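Non-atp dependent l-selective hydantoinase (Arthrobacter aurescens, PDB 1GKR) hydrolyses the ring amide of 5-substituted hydantoins, preferring aryl derivatives, with two zinc ions per subunit and a stereoselectivity that depends on the substrate. Local coordinates at residues V61-M66 against L336-S341. Sequence-based numbering, arbitrary orientation.
With ZN (zinc ion), chain F.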
loop_
_atom_site.group_PDB
_atom_site.type_symbol
_atom_site.label_atom_id
_atom_site.label_comp_id
_atom_site.label_asym_id
_atom_site.label_seq_id
_atom_site.Cartn_x
_atom_site.Cartn_y
_atom_site.Cartn_z
ATOM N N VAL A 61 3.236 -14.999 31.153
ATOM C CA VAL A 61 2.805 -15.909 32.190
ATOM C C VAL A 61 1.959 -15.231 33.270
ATOM O O VAL A 61 2.275 -14.125 33.737
ATOM C CB VAL A 61 4.045 -16.578 32.835
ATOM C CG1 VAL A 61 3.629 -17.616 33.878
ATOM C CG2 VAL A 61 4.883 -17.212 31.753
ATOM N N HIS A 62 0.869 -15.901 33.642
ATOM C CA HIS A 62 -0.031 -15.424 34.691
ATOM C C HIS A 62 -0.149 -16.476 35.806
ATOM O O HIS A 62 -1.185 -17.134 35.935
ATOM C CB HIS A 62 -1.437 -15.178 34.158
ATOM C CG HIS A 62 -1.522 -14.141 33.088
ATOM N ND1 HIS A 62 -1.462 -12.791 33.352
ATOM C CD2 HIS A 62 -1.741 -14.255 31.754
ATOM C CE1 HIS A 62 -1.646 -12.117 32.229
ATOM N NE2 HIS A 62 -1.815 -12.982 31.244
ATOM N N ILE A 63 0.905 -16.669 36.589
ATOM C CA ILE A 63 0.812 -17.610 37.687
ATOM C C ILE A 63 -0.076 -16.914 38.717
ATOM O O ILE A 63 -0.782 -17.566 39.474
ATOM C CB ILE A 63 2.190 -17.923 38.291
ATOM C CG1 ILE A 63 2.994 -18.777 37.310
ATOM C CG2 ILE A 63 2.022 -18.646 39.628
ATOM C CD1 ILE A 63 4.418 -19.037 37.744
ATOM N N ILE A 64 -0.044 -15.580 38.697
ATOM C CA ILE A 64 -0.846 -14.718 39.569
ATOM C C ILE A 64 -0.347 -14.676 40.999
ATOM O O ILE A 64 0.203 -13.660 41.426
ATOM C CB ILE A 64 -2.315 -15.151 39.615
ATOM C CG1 ILE A 64 -2.867 -15.347 38.198
ATOM C CG2 ILE A 64 -3.119 -14.097 40.381
ATOM C CD1 ILE A 64 -3.332 -14.078 37.530
ATOM N N ASP A 65 -0.569 -15.775 41.728
ATOM C CA ASP A 65 -0.145 -15.943 43.119
ATOM C C ASP A 65 -0.640 -14.814 44.027
ATOM O O ASP A 65 -1.754 -14.310 43.864
ATOM C CB ASP A 65 1.387 -16.026 43.188
ATOM C CG ASP A 65 1.901 -16.786 44.420
ATOM O OD1 ASP A 65 1.852 -18.039 44.417
ATOM O OD2 ASP A 65 2.363 -16.131 45.384
ATOM N N MET A 66 0.197 -14.428 44.986
ATOM C CA MET A 66 -0.129 -13.374 45.942
ATOM C C MET A 66 -1.417 -13.676 46.709
ATOM O O MET A 66 -1.700 -14.840 46.997
ATOM C CB MET A 66 -0.214 -12.029 45.226
ATOM C CG MET A 66 1.052 -11.710 44.444
ATOM S SD MET A 66 2.576 -11.898 45.432
ATOM C CE MET A 66 2.781 -10.200 46.032
ATOM N N LEU A 336 -4.412 -22.933 30.892
ATOM C CA LEU A 336 -3.068 -23.244 31.381
ATOM C C LEU A 336 -2.263 -23.561 30.133
ATOM O O LEU A 336 -2.838 -23.933 29.114
ATOM C CB LEU A 336 -3.094 -24.459 32.309
ATOM C CG LEU A 336 -3.947 -24.295 33.569
ATOM C CD1 LEU A 336 -3.877 -25.549 34.404
ATOM C CD2 LEU A 336 -3.440 -23.133 34.387
ATOM N N GLY A 337 -0.946 -23.400 30.192
ATOM C CA GLY A 337 -0.142 -23.683 29.015
ATOM C C GLY A 337 1.332 -23.876 29.288
ATOM O O GLY A 337 2.102 -24.247 28.399
ATOM N N LEU A 338 1.729 -23.638 30.526
ATOM C CA LEU A 338 3.120 -23.770 30.912
ATOM C C LEU A 338 3.688 -25.167 30.699
ATOM O O LEU A 338 4.870 -25.335 30.410
ATOM C CB LEU A 338 3.255 -23.386 32.372
ATOM C CG LEU A 338 4.258 -22.307 32.727
ATOM C CD1 LEU A 338 4.430 -21.337 31.595
ATOM C CD2 LEU A 338 3.752 -21.599 33.980
ATOM N N GLU A 339 2.843 -26.175 30.838
ATOM C CA GLU A 339 3.302 -27.548 30.702
ATOM C C GLU A 339 3.101 -28.131 29.309
ATOM O O GLU A 339 3.702 -29.147 28.970
ATOM C CB GLU A 339 2.593 -28.416 31.749
ATOM C CG GLU A 339 3.465 -29.500 32.338
ATOM C CD GLU A 339 2.832 -30.175 33.534
ATOM O OE1 GLU A 339 2.466 -29.463 34.490
ATOM O OE2 GLU A 339 2.709 -31.419 33.519
ATOM N N THR A 340 2.278 -27.474 28.498
ATOM C CA THR A 340 1.983 -27.952 27.150
ATOM C C THR A 340 2.490 -27.101 25.976
ATOM O O THR A 340 2.364 -27.503 24.816
ATOM C CB THR A 340 0.476 -28.105 26.982
ATOM O OG1 THR A 340 -0.165 -26.858 27.271
ATOM C CG2 THR A 340 -0.050 -29.154 27.920
ATOM N N SER A 341 3.062 -25.936 26.265
ATOM C CA SER A 341 3.529 -25.056 25.214
ATOM C C SER A 341 4.575 -25.639 24.265
ATOM O O SER A 341 4.350 -25.702 23.052
ATOM C CB SER A 341 4.063 -23.779 25.822
ATOM O OG SER A 341 4.364 -22.883 24.790
HETATM ZN ZN ZN F . -2.580 -12.667 29.280
HETATM O O HOH W 1 -4.974 -12.995 28.622
#
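Val61 lays both methyl groups against the forked end of Leu338: CG1 lies 4.0 Å from Leu338 CD2, and CG2 4.2 Å from Leu338 CD1. The two side chains cross at about a right angle, and the Val61 rotamer, with CG1 anti to the backbone N (chi1 -176°), lets each valine methyl meet a different leucine methyl. His62, next along, leaves this apolar patch and binds a zinc ion through NE2 at 2.1 Å; His60, Asp312 and the carbamate of Lys147 are further ligands of this zinc, along with a water. The HxH metal motif of the amidohydrolase superfamily, His60 and His62, thus brackets the valine. Ile63 adds a looser contact, its CG1 4.4 Å from Leu338 CD2. Beyond it the chain makes a classic gamma turn at Ile64, with Asp65 N hydrogen-bonded to Ile63 O at 2.9 Å. Asp65 OD2 accepts Met66 N from above the carboxylate plane and also forms a salt bridge with Arg116. On the other segment, Gly337 O receives both Thr340 N and Ser341 N where the loop leads into helix 341-350, while His313 ND1 is hydrogen-bonded to the backbone N atoms of Gly337 and Leu338. The buried patch joins strand 51-62 to this loop; Ile90 of strand 87-92 touches Val61 and Ile63, while Ile87 of that strand and Ala82 of helix 75-85 pack on Leu338.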